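Side-chain contacts in 2L protein (PDB 3IT8), which probably binds tumour necrosis factor of the host and blocks its signalling, as related MHC class I-like 2L proteins of poxviruses do: residues Tyr64-Asn67 and Phe68-Leu72; Leu141-Asn145 and Thr146-Asp150; Gly156-Tyr160 and Met161-Leu165; Lys227-Asn230 and Gly231-Tyr234; Ala166-Asp169 and Tyr170-Met173. All blocks are in the same frame, centred on the assembly; numbering follows the deposited sequence.

Contact 1: residues Tyr64-Asn67 and Phe68-Leu72; sequences YNFN and FWYSL
W69 stands one helical turn after N65, and its two N-H groups are satisfied in different ways. The backbone N of W69 gives a nearly straight bond to N65 O (3.1 Å, 173°), while the indole NE1 donates to a water at 2.8 Å. That water in turn donates to N65 OD1, at 3.2 Å, and to the carbonyl Y64 O, which also accepts from the hydroxyl of Y7. An indole suits the site because it joins a broad apolar surface to a single donor. With CG beside its own backbone N (chi1 -72°), the ring turns back over the preceding turn, and its CD1 lies 3.9 Å from N65 CB.

The next two residues repeat the backbone pattern: Y70 N bonds to F66 O (2.7 Å) and S71 N to N67 O. Beside these bonds the F66 ring is met over one face by Y70 CB, 4.3 Å from the ring centroid, a CH-pi contact. The polar ends of N67 and Y70 are met further off, N67 OD1 by G42 N and Y70 OH by Y17 O.

Within helix 61-82, F66 packs on I33 and Y35 of strand 28-36, N67 reaches H41 of strand 41-47, and N65, F68 and W69 lean on Y154 of helix 148-174.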
# COMPACT_ATOMS: atom_id res chain seq x y z
N TYR D 64 -17.89 36.86 2.28
CA TYR D 64 -18.55 35.74 2.94
C TYR D 64 -19.94 35.43 2.41
O TYR D 64 -20.82 35.01 3.18
CB TYR D 64 -18.65 36.01 4.45
CG TYR D 64 -17.34 36.37 5.11
CD1 TYR D 64 -16.70 37.58 4.82
CD2 TYR D 64 -16.71 35.49 6.00
CE1 TYR D 64 -15.49 37.91 5.40
CE2 TYR D 64 -15.50 35.80 6.58
CZ TYR D 64 -14.89 37.01 6.28
OH TYR D 64 -13.68 37.34 6.87
N ASN D 65 -20.14 35.61 1.10
CA ASN D 65 -21.44 35.37 0.49
C ASN D 65 -22.52 36.10 1.27
O ASN D 65 -23.63 35.59 1.41
CB ASN D 65 -21.75 33.87 0.49
CG ASN D 65 -20.76 33.07 -0.31
OD1 ASN D 65 -20.20 32.10 0.19
ND2 ASN D 65 -20.54 33.45 -1.56
N PHE D 66 -22.20 37.29 1.78
CA PHE D 66 -23.16 38.06 2.57
C PHE D 66 -24.47 38.41 1.87
O PHE D 66 -25.54 38.16 2.41
CB PHE D 66 -22.54 39.36 3.08
CG PHE D 66 -23.44 40.12 3.98
CD1 PHE D 66 -23.54 39.80 5.32
CD2 PHE D 66 -24.25 41.13 3.49
CE1 PHE D 66 -24.43 40.46 6.16
CE2 PHE D 66 -25.15 41.80 4.32
CZ PHE D 66 -25.24 41.47 5.66
N ASN D 67 -24.38 38.99 0.68
CA ASN D 67 -25.59 39.35 -0.04
C ASN D 67 -26.46 38.12 -0.20
O ASN D 67 -27.67 38.19 -0.00
CB ASN D 67 -25.26 39.94 -1.41
CG ASN D 67 -24.35 41.15 -1.31
OD1 ASN D 67 -24.43 41.91 -0.37
ND2 ASN D 67 -23.49 41.33 -2.30
N PHE D 68 -25.85 36.98 -0.55
CA PHE D 68 -26.62 35.75 -0.72
C PHE D 68 -27.38 35.39 0.55
O PHE D 68 -28.60 35.21 0.52
CB PHE D 68 -25.71 34.59 -1.09
CG PHE D 68 -26.37 33.25 -0.97
CD1 PHE D 68 -27.14 32.75 -2.01
CD2 PHE D 68 -26.26 32.50 0.21
CE1 PHE D 68 -27.78 31.52 -1.90
CE2 PHE D 68 -26.90 31.27 0.34
CZ PHE D 68 -27.67 30.78 -0.73
N TRP D 69 -26.66 35.29 1.66
CA TRP D 69 -27.28 34.93 2.92
C TRP D 69 -28.28 35.96 3.43
O TRP D 69 -29.39 35.62 3.85
CB TRP D 69 -26.21 34.67 3.98
CG TRP D 69 -25.47 33.39 3.75
CD1 TRP D 69 -24.14 33.24 3.47
CD2 TRP D 69 -26.03 32.07 3.75
NE1 TRP D 69 -23.84 31.91 3.29
CE2 TRP D 69 -24.98 31.17 3.45
CE3 TRP D 69 -27.33 31.56 3.97
CZ2 TRP D 69 -25.18 29.77 3.37
CZ3 TRP D 69 -27.52 30.17 3.88
CH2 TRP D 69 -26.45 29.30 3.59
N TYR D 70 -27.91 37.23 3.40
CA TYR D 70 -28.82 38.26 3.87
C TYR D 70 -30.17 38.10 3.19
O TYR D 70 -31.22 38.02 3.83
CB TYR D 70 -28.28 39.65 3.56
CG TYR D 70 -29.30 40.71 3.83
CD1 TYR D 70 -29.57 41.13 5.13
CD2 TYR D 70 -30.08 41.23 2.79
CE1 TYR D 70 -30.57 42.05 5.39
CE2 TYR D 70 -31.09 42.14 3.03
CZ TYR D 70 -31.33 42.55 4.35
OH TYR D 70 -32.35 43.43 4.63
N SER D 71 -30.14 38.06 1.87
CA SER D 71 -31.35 37.92 1.09
C SER D 71 -32.14 36.65 1.40
O SER D 71 -33.34 36.71 1.65
CB SER D 71 -31.00 37.98 -0.39
OG SER D 71 -32.15 37.69 -1.16
N LEU D 72 -31.47 35.51 1.38
CA LEU D 72 -32.14 34.25 1.63
C LEU D 72 -32.64 34.15 3.06
O LEU D 72 -33.64 33.50 3.32
CB LEU D 72 -31.20 33.08 1.32
CG LEU D 72 -31.82 31.70 1.53
CD1 LEU D 72 -33.13 31.57 0.77
CD2 LEU D 72 -30.82 30.66 1.09
O HOH W 1 -21.06 31.74 3.29

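Contact 2: residues Leu141-Asn145 and Thr146-Asp150; sequences LTVKN and TLWKD
From N145 to W148 the chain makes a type I beta turn, closed by W148 N donating to N145 O (3.1 Å, 162°) and leading straight into helix 148-174. N145 holds the turn from its side chain as well: OD1 takes the N-H of L147, which approaches in the carbonyl plane, so the residue forms an Asx turn inside the beta turn. Having CG anti to its own N (chi1 -169°) carries the amide forward over the following backbone. Its other end, ND2, makes a weak bond to G139 O, and the side chain rests on L72 of helix 61-82. L147 is the N-cap residue, and its carbonyl receives the N-H of D150 at 2.7 Å.

W148 swings back over the loop. V143 CA lies above the five-membered ring, 3.7 Å from its centroid, in a CH-pi contact, and V143 CG1 reaches W148 CD1 at 3.5 Å. The carbonyl carbon of T142 also lies over this face, toward the rim, with T142 O 3.6 Å from W148 CE3. A beta-branched valine suits this place, since both methyls can spread across the pyrrole part of the indole, CG2 lying 3.7 Å from NE1. F127 and Y120 also pack against W148.

The chemistry thus divides: directional polar bonds from asparagine fix the course of the backbone into the helix, whereas the indole, held by dispersion and weakly polarised C-H groups, joins the loop to the strands 115-121 and 126-129.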
# COMPACT_ATOMS: atom_id res chain seq x y z
N LEU D 141 -34.58 26.60 4.67
CA LEU D 141 -34.72 25.36 5.43
C LEU D 141 -35.31 24.15 4.71
O LEU D 141 -35.36 23.07 5.29
CB LEU D 141 -35.51 25.64 6.70
CG LEU D 141 -34.84 26.59 7.70
CD1 LEU D 141 -35.77 26.87 8.87
CD2 LEU D 141 -33.55 25.96 8.20
N THR D 142 -35.75 24.30 3.46
CA THR D 142 -36.30 23.15 2.74
C THR D 142 -35.62 22.89 1.42
O THR D 142 -35.14 23.80 0.77
CB THR D 142 -37.77 23.32 2.41
OG1 THR D 142 -38.44 23.95 3.50
CG2 THR D 142 -38.41 21.96 2.15
N VAL D 143 -35.59 21.62 1.03
CA VAL D 143 -34.99 21.25 -0.23
C VAL D 143 -35.87 21.83 -1.35
O VAL D 143 -35.42 22.01 -2.48
CB VAL D 143 -34.91 19.73 -0.37
CG1 VAL D 143 -34.20 19.35 -1.67
CG2 VAL D 143 -34.19 19.16 0.84
N LYS D 144 -37.11 22.14 -0.99
CA LYS D 144 -38.08 22.71 -1.94
C LYS D 144 -37.58 24.03 -2.53
O LYS D 144 -37.87 24.34 -3.68
CB LYS D 144 -39.42 22.96 -1.23
CG LYS D 144 -40.07 21.71 -0.64
CD LYS D 144 -40.63 20.79 -1.71
CE LYS D 144 -41.84 21.40 -2.41
NZ LYS D 144 -42.40 20.51 -3.46
N ASN D 145 -36.83 24.78 -1.73
CA ASN D 145 -36.31 26.08 -2.15
C ASN D 145 -35.41 26.04 -3.38
O ASN D 145 -34.53 25.20 -3.51
CB ASN D 145 -35.57 26.76 -1.00
CG ASN D 145 -35.25 28.22 -1.29
OD1 ASN D 145 -34.52 28.53 -2.23
ND2 ASN D 145 -35.81 29.12 -0.49
N THR D 146 -35.64 26.98 -4.28
CA THR D 146 -34.88 27.07 -5.51
C THR D 146 -33.38 27.28 -5.29
O THR D 146 -32.57 26.92 -6.14
CB THR D 146 -35.45 28.19 -6.38
OG1 THR D 146 -34.46 28.61 -7.32
CG2 THR D 146 -35.87 29.37 -5.53
N LEU D 147 -33.01 27.84 -4.15
CA LEU D 147 -31.59 28.10 -3.86
C LEU D 147 -30.93 27.05 -2.98
O LEU D 147 -29.77 27.20 -2.59
CB LEU D 147 -31.43 29.47 -3.20
CG LEU D 147 -31.78 30.65 -4.09
CD1 LEU D 147 -31.69 31.93 -3.29
CD2 LEU D 147 -30.82 30.69 -5.28
N TRP D 148 -31.66 25.98 -2.69
CA TRP D 148 -31.14 24.90 -1.85
C TRP D 148 -29.74 24.46 -2.27
O TRP D 148 -28.87 24.24 -1.42
CB TRP D 148 -32.09 23.70 -1.89
CG TRP D 148 -31.65 22.58 -1.02
CD1 TRP D 148 -31.34 21.30 -1.41
CD2 TRP D 148 -31.45 22.63 0.39
NE1 TRP D 148 -30.96 20.55 -0.32
CE2 TRP D 148 -31.02 21.34 0.80
CE3 TRP D 148 -31.60 23.63 1.36
CZ2 TRP D 148 -30.74 21.04 2.14
CZ3 TRP D 148 -31.32 23.33 2.68
CH2 TRP D 148 -30.89 22.04 3.06
N LYS D 149 -29.52 24.34 -3.58
CA LYS D 149 -28.23 23.90 -4.08
C LYS D 149 -27.13 24.81 -3.57
O LYS D 149 -26.02 24.34 -3.27
CB LYS D 149 -28.23 23.86 -5.62
CG LYS D 149 -29.27 22.90 -6.22
CD LYS D 149 -29.24 21.52 -5.53
CE LYS D 149 -30.52 20.72 -5.80
NZ LYS D 149 -30.70 19.58 -4.85
N ASP D 150 -27.42 26.10 -3.46
CA ASP D 150 -26.41 27.03 -2.98
C ASP D 150 -26.21 26.87 -1.48
O ASP D 150 -25.09 27.01 -0.99
CB ASP D 150 -26.81 28.47 -3.30
CG ASP D 150 -26.67 28.78 -4.78
OD1 ASP D 150 -25.59 28.50 -5.34
OD2 ASP D 150 -27.63 29.32 -5.37

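Contact 3: residues Gly156-Tyr160 and Met161-Leu165; sequences GGFEY and MGCSL
F158 and C163 form the tight part of this contact. C163 CB lies over the centre of the phenyl face, 3.5 Å from the centroid, and SG follows obliquely, reaching F158 CZ at 3.4 Å, a sulfur-aromatic contact. C163 N donates to a lone pair of F158 O at 2.8 Å (171°), an i to i+5 bond belonging to a wider pi-type turn. G157 O accepts twice, from M161 N at 3.0 Å and G162 N at 3.2 Å, the two donors arriving from opposite faces of its plane. Glycine suits position 162, where a CB would point at the preceding turn and come up against F158 CA. The short axes on the two sides of the turn differ by 49°.

Y160 and M161 make the looser half. They run side by side, pointing the same way, with M161 CE only brushing Y160 CE2 at 3.8 Å. Charged side chains of a neighbouring protein pack on this pair, whereas F158 stacks on Y5 and C163 touches C97 of strand 90-100.

The extra residue in the turn thus shifts the bonding pattern while keeping these buried N-H groups paired, and an apolar, polarisable surface fills the side toward the sheet.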
# COMPACT_ATOMS: atom_id res chain seq x y z
N GLY D 156 -23.11 23.69 3.66
CA GLY D 156 -22.64 22.32 3.75
C GLY D 156 -21.15 22.21 3.49
O GLY D 156 -20.43 21.53 4.23
N GLY D 157 -20.67 22.86 2.43
CA GLY D 157 -19.27 22.78 2.10
C GLY D 157 -18.35 23.28 3.20
O GLY D 157 -17.37 22.62 3.57
N PHE D 158 -18.68 24.46 3.74
CA PHE D 158 -17.89 25.08 4.78
C PHE D 158 -17.83 24.15 5.98
O PHE D 158 -16.75 23.94 6.58
CB PHE D 158 -18.54 26.39 5.19
CG PHE D 158 -17.68 27.25 6.07
CD1 PHE D 158 -16.45 27.72 5.63
CD2 PHE D 158 -18.11 27.60 7.35
CE1 PHE D 158 -15.66 28.53 6.44
CE2 PHE D 158 -17.34 28.41 8.16
CZ PHE D 158 -16.11 28.88 7.71
N GLU D 159 -18.98 23.58 6.33
CA GLU D 159 -19.08 22.70 7.47
C GLU D 159 -18.39 21.37 7.21
O GLU D 159 -17.82 20.76 8.11
CB GLU D 159 -20.54 22.46 7.84
CG GLU D 159 -20.73 22.02 9.27
CD GLU D 159 -22.16 21.64 9.58
OE1 GLU D 159 -23.09 22.32 9.10
OE2 GLU D 159 -22.35 20.66 10.32
N TYR D 160 -18.43 20.91 5.97
CA TYR D 160 -17.82 19.64 5.65
C TYR D 160 -16.30 19.67 5.70
O TYR D 160 -15.67 18.69 6.08
CB TYR D 160 -18.25 19.18 4.27
CG TYR D 160 -17.69 17.82 3.92
CD1 TYR D 160 -18.22 16.66 4.51
CD2 TYR D 160 -16.62 17.68 3.04
CE1 TYR D 160 -17.70 15.40 4.22
CE2 TYR D 160 -16.09 16.42 2.74
CZ TYR D 160 -16.64 15.28 3.35
OH TYR D 160 -16.09 14.04 3.10
N MET D 161 -15.69 20.77 5.29
CA MET D 161 -14.23 20.82 5.29
C MET D 161 -13.66 22.22 5.19
O MET D 161 -12.61 22.52 5.77
CB MET D 161 -13.71 19.98 4.13
CG MET D 161 -12.21 19.90 4.08
SD MET D 161 -11.63 18.96 2.65
CE MET D 161 -12.43 17.45 2.93
N GLY D 162 -14.35 23.09 4.45
CA GLY D 162 -13.88 24.45 4.28
C GLY D 162 -13.40 25.13 5.55
O GLY D 162 -12.28 25.65 5.60
N CYS D 163 -14.25 25.14 6.56
CA CYS D 163 -13.90 25.77 7.81
C CYS D 163 -12.65 25.18 8.45
O CYS D 163 -11.72 25.92 8.79
CB CYS D 163 -15.07 25.68 8.78
SG CYS D 163 -14.91 26.81 10.15
N SER D 164 -12.60 23.86 8.61
CA SER D 164 -11.44 23.24 9.23
C SER D 164 -10.13 23.58 8.52
O SER D 164 -9.07 23.57 9.14
CB SER D 164 -11.60 21.73 9.26
OG SER D 164 -11.56 21.22 7.95
N LEU D 165 -10.20 23.87 7.23
CA LEU D 165 -9.01 24.24 6.49
C LEU D 165 -8.70 25.72 6.73
O LEU D 165 -7.55 26.11 6.98
CB LEU D 165 -9.22 24.00 5.00
CG LEU D 165 -9.27 22.54 4.56
CD1 LEU D 165 -9.64 22.44 3.09
CD2 LEU D 165 -7.92 21.89 4.81

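Contact 4: residues Lys227-Asn230 and Gly231-Tyr234; sequences KYVN and GRYY
Y228 and Y234 lay their rings nearly parallel, the planes 23° apart, but slid so far that they hardly overlap: the centroids are 4.6 Å apart and only one edge of Y234 stands over a face of Y228. The closest atoms are Y228 CE1 and Y234 CD1, at 3.3 Å. Y234 turns its ring back beside its own N (chi1 -63°), and this brings the hydroxyl to the opposite arm of the loop, where V229 N donates to Y234 OH at 2.9 Å (166°). Tyrosine suits the place because its ring supplies apolar surface against Y228 while its OH accepts the backbone N-H of V229 from the other arm of the loop.

V229 and R232 pair differently. The guanidinium lies flat against the valine, with V229 CG2 over the centre of its face and 3.3 Å from R232 NH1. A bend in the arginine chain at chi3 folds the group back over the methyl. Outside the loop, R232 NH2 forms a salt bridge with an acidic side chain of another protein chain. Between the two arms R232 N bonds to V229 O at 3.0 Å, with N230 and G231 at the corners.

Behind the ring pair Y228 meets F284 edge-to-face and rests on I217, while F222 approaches the ring of Y234. The arrangement is a beta turn with an aromatic pair across its arms, on the long loop between strands 213-218 and 254-255 of the Ig-like domain, and it lies at a contact with a partner protein.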
# COMPACT_ATOMS: atom_id res chain seq x y z
N LYS D 227 -4.87 8.77 32.41
CA LYS D 227 -4.45 9.47 31.21
C LYS D 227 -5.55 9.19 30.19
O LYS D 227 -6.06 8.07 30.10
CB LYS D 227 -3.11 8.95 30.69
CG LYS D 227 -1.93 9.27 31.58
CD LYS D 227 -0.64 8.68 31.00
CE LYS D 227 0.54 8.81 31.97
NZ LYS D 227 1.74 8.08 31.45
N TYR D 228 -5.94 10.21 29.44
CA TYR D 228 -6.96 10.04 28.41
C TYR D 228 -6.22 9.63 27.13
O TYR D 228 -5.47 10.42 26.56
CB TYR D 228 -7.69 11.37 28.20
CG TYR D 228 -8.84 11.28 27.25
CD1 TYR D 228 -10.10 10.90 27.69
CD2 TYR D 228 -8.67 11.59 25.89
CE1 TYR D 228 -11.19 10.82 26.80
CE2 TYR D 228 -9.74 11.51 24.99
CZ TYR D 228 -11.00 11.13 25.45
OH TYR D 228 -12.06 11.08 24.58
N VAL D 229 -6.42 8.39 26.68
CA VAL D 229 -5.76 7.90 25.47
C VAL D 229 -6.52 8.34 24.23
O VAL D 229 -7.70 8.01 24.06
CB VAL D 229 -5.65 6.37 25.49
CG1 VAL D 229 -4.88 5.89 24.28
CG2 VAL D 229 -4.96 5.93 26.77
N ASN D 230 -5.84 9.07 23.35
CA ASN D 230 -6.45 9.61 22.15
C ASN D 230 -7.50 8.75 21.46
O ASN D 230 -8.71 8.98 21.61
CB ASN D 230 -5.39 9.98 21.13
CG ASN D 230 -5.86 11.08 20.17
OD1 ASN D 230 -7.05 11.17 19.84
ND2 ASN D 230 -4.93 11.90 19.72
N GLY D 231 -7.06 7.76 20.69
CA GLY D 231 -8.05 6.96 19.99
C GLY D 231 -8.92 6.00 20.79
O GLY D 231 -9.72 5.27 20.20
N ARG D 232 -8.79 5.98 22.10
CA ARG D 232 -9.56 5.05 22.91
C ARG D 232 -11.01 5.44 23.12
O ARG D 232 -11.33 6.63 23.17
CB ARG D 232 -8.89 4.88 24.26
CG ARG D 232 -9.50 3.80 25.12
CD ARG D 232 -8.55 3.46 26.25
NE ARG D 232 -7.28 3.01 25.72
CZ ARG D 232 -6.19 2.80 26.46
NH1 ARG D 232 -6.22 3.01 27.76
NH2 ARG D 232 -5.07 2.36 25.90
N TYR D 233 -11.88 4.45 23.23
CA TYR D 233 -13.30 4.70 23.44
C TYR D 233 -13.61 4.91 24.93
O TYR D 233 -13.02 4.24 25.77
CB TYR D 233 -14.14 3.54 22.92
CG TYR D 233 -15.59 3.66 23.29
CD1 TYR D 233 -16.42 4.57 22.65
CD2 TYR D 233 -16.11 2.92 24.35
CE1 TYR D 233 -17.74 4.75 23.04
CE2 TYR D 233 -17.43 3.09 24.76
CZ TYR D 233 -18.24 4.00 24.11
OH TYR D 233 -19.54 4.16 24.53
N TYR D 234 -14.53 5.82 25.25
CA TYR D 234 -14.92 6.07 26.64
C TYR D 234 -16.38 6.45 26.79
O TYR D 234 -16.84 7.41 26.17
CB TYR D 234 -14.14 7.23 27.27
CG TYR D 234 -12.64 7.07 27.39
CD1 TYR D 234 -11.78 7.61 26.44
CD2 TYR D 234 -12.08 6.43 28.49
CE1 TYR D 234 -10.39 7.51 26.57
CE2 TYR D 234 -10.70 6.32 28.64
CZ TYR D 234 -9.86 6.87 27.67
OH TYR D 234 -8.49 6.77 27.81

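Contact 5: residues Ala166-Asp169 and Tyr170-Met173; sequences AILD and YQKM
A166 and Y170 touch first through the carbonyl of the alanine. A166 O receives the N-H of Y170 at 3.2 Å, accepts another from D169 N at 2.7 Å, and lies in the plane of the phenol ring at its edge, 3.3 Å from Y170 CD1. Two N-H groups thus grip one oxygen, and the ring's C-H edge lies beside it. Alanine suits the site because its methyl is small enough to lie beside the tyrosine ring, with its CB 4.2 Å from Y170 CE1.

The same spacing continues along the helix. Q171 N bonds to I167 O and K172 N to L168 O, while M173 N meets D169 O at 3.2 Å, nearly straight (171°). Beside these bonds L168 and Q171 run side by side in the same direction, L168 CD2 being 4.0 Å from Q171 OE1. M173 bends at chi3 (-93°), which carries its methyl back to D169 O, with CE 3.4 Å away; the flexible thioether suits such a return. D169 and K172 carry opposite charges, but OD1 and NZ stay 5.5 Å apart, too far for a salt bridge.

Farther out, the tyrosine is positioned by its hydroxyl, which bonds with D23, Y5 and T59, and by F51, stacked on its ring. D169 touches the loop residues S56 and P57, and L168, Q171 and K172 meet another protein. Within helix 148-174 this turn lies across the sheet: I167 and Y170 pack on L3 of strand 2-10 and Y25 of strand 18-25, and I167 reaches C97 of strand 90-100.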
# COMPACT_ATOMS: atom_id res chain seq x y z
N ALA D 166 -9.73 26.55 6.67
CA ALA D 166 -9.56 27.98 6.87
C ALA D 166 -9.01 28.32 8.25
O ALA D 166 -8.07 29.12 8.37
CB ALA D 166 -10.89 28.68 6.65
N ILE D 167 -9.57 27.72 9.30
CA ILE D 167 -9.13 28.02 10.66
C ILE D 167 -7.62 27.99 10.80
O ILE D 167 -7.06 28.74 11.60
CB ILE D 167 -9.76 27.05 11.70
CG1 ILE D 167 -9.52 27.59 13.11
CG2 ILE D 167 -9.11 25.68 11.60
CD1 ILE D 167 -10.26 26.83 14.17
N LEU D 168 -6.96 27.15 10.02
CA LEU D 168 -5.50 27.05 10.08
C LEU D 168 -4.81 28.29 9.50
O LEU D 168 -3.72 28.66 9.95
CB LEU D 168 -5.03 25.78 9.37
CG LEU D 168 -5.47 24.45 10.00
CD1 LEU D 168 -4.91 23.30 9.22
CD2 LEU D 168 -5.02 24.36 11.46
N ASP D 169 -5.43 28.94 8.52
CA ASP D 169 -4.85 30.15 7.96
C ASP D 169 -4.99 31.30 8.96
O ASP D 169 -4.09 32.13 9.09
CB ASP D 169 -5.54 30.52 6.64
CG ASP D 169 -5.21 29.56 5.51
OD1 ASP D 169 -4.02 29.20 5.38
OD2 ASP D 169 -6.14 29.19 4.75
N TYR D 170 -6.11 31.34 9.67
CA TYR D 170 -6.32 32.38 10.66
C TYR D 170 -5.24 32.26 11.72
O TYR D 170 -4.59 33.24 12.10
CB TYR D 170 -7.69 32.25 11.32
CG TYR D 170 -8.86 32.72 10.48
CD1 TYR D 170 -9.29 31.99 9.37
CD2 TYR D 170 -9.57 33.88 10.79
CE1 TYR D 170 -10.39 32.39 8.61
CE2 TYR D 170 -10.67 34.29 10.04
CZ TYR D 170 -11.07 33.54 8.96
OH TYR D 170 -12.17 33.90 8.23
N GLN D 171 -5.05 31.03 12.20
CA GLN D 171 -4.07 30.76 13.23
C GLN D 171 -2.70 31.29 12.84
O GLN D 171 -2.04 31.94 13.65
CB GLN D 171 -4.00 29.27 13.50
CG GLN D 171 -2.98 28.93 14.54
CD GLN D 171 -3.02 27.47 14.92
OE1 GLN D 171 -2.96 26.59 14.05
NE2 GLN D 171 -3.11 27.20 16.22
N LYS D 172 -2.27 31.02 11.61
CA LYS D 172 -0.97 31.50 11.13
C LYS D 172 -0.84 33.01 11.24
O LYS D 172 0.13 33.52 11.79
CB LYS D 172 -0.74 31.12 9.67
CG LYS D 172 -0.33 29.70 9.45
CD LYS D 172 0.11 29.50 8.01
CE LYS D 172 0.55 28.05 7.77
NZ LYS D 172 1.18 27.83 6.43
N MET D 173 -1.83 33.73 10.71
CA MET D 173 -1.79 35.18 10.73
C MET D 173 -2.06 35.77 12.09
O MET D 173 -1.82 36.94 12.31
CB MET D 173 -2.77 35.74 9.72
CG MET D 173 -2.41 35.36 8.30
SD MET D 173 -3.53 35.98 7.04
CE MET D 173 -4.62 34.63 6.87

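Contacts 1, 2, 3 and 5 belong to the MHC-like N-terminal domain, and contact 4 to the Ig-like part. Contacts 1 and 2 touch where F68 CE1 packs on D150 CB at 3.5 Å, joining helix 61-82 to the start of helix 148-174. Contacts 3 and 5 follow on that same helix, their centres 14 Å apart. Y64 OH and Y170 OH approach to 4.0 Å and share D23 as a partner, so contact 1 also meets contact 5. Contact 4 lies about 26 Å from contact 3, centre to centre. Contacts 3, 4 and 5 all reach another protein, whereas contacts 1 and 2 do not. The M173 side chain is about 7 Å from a glycan sugar.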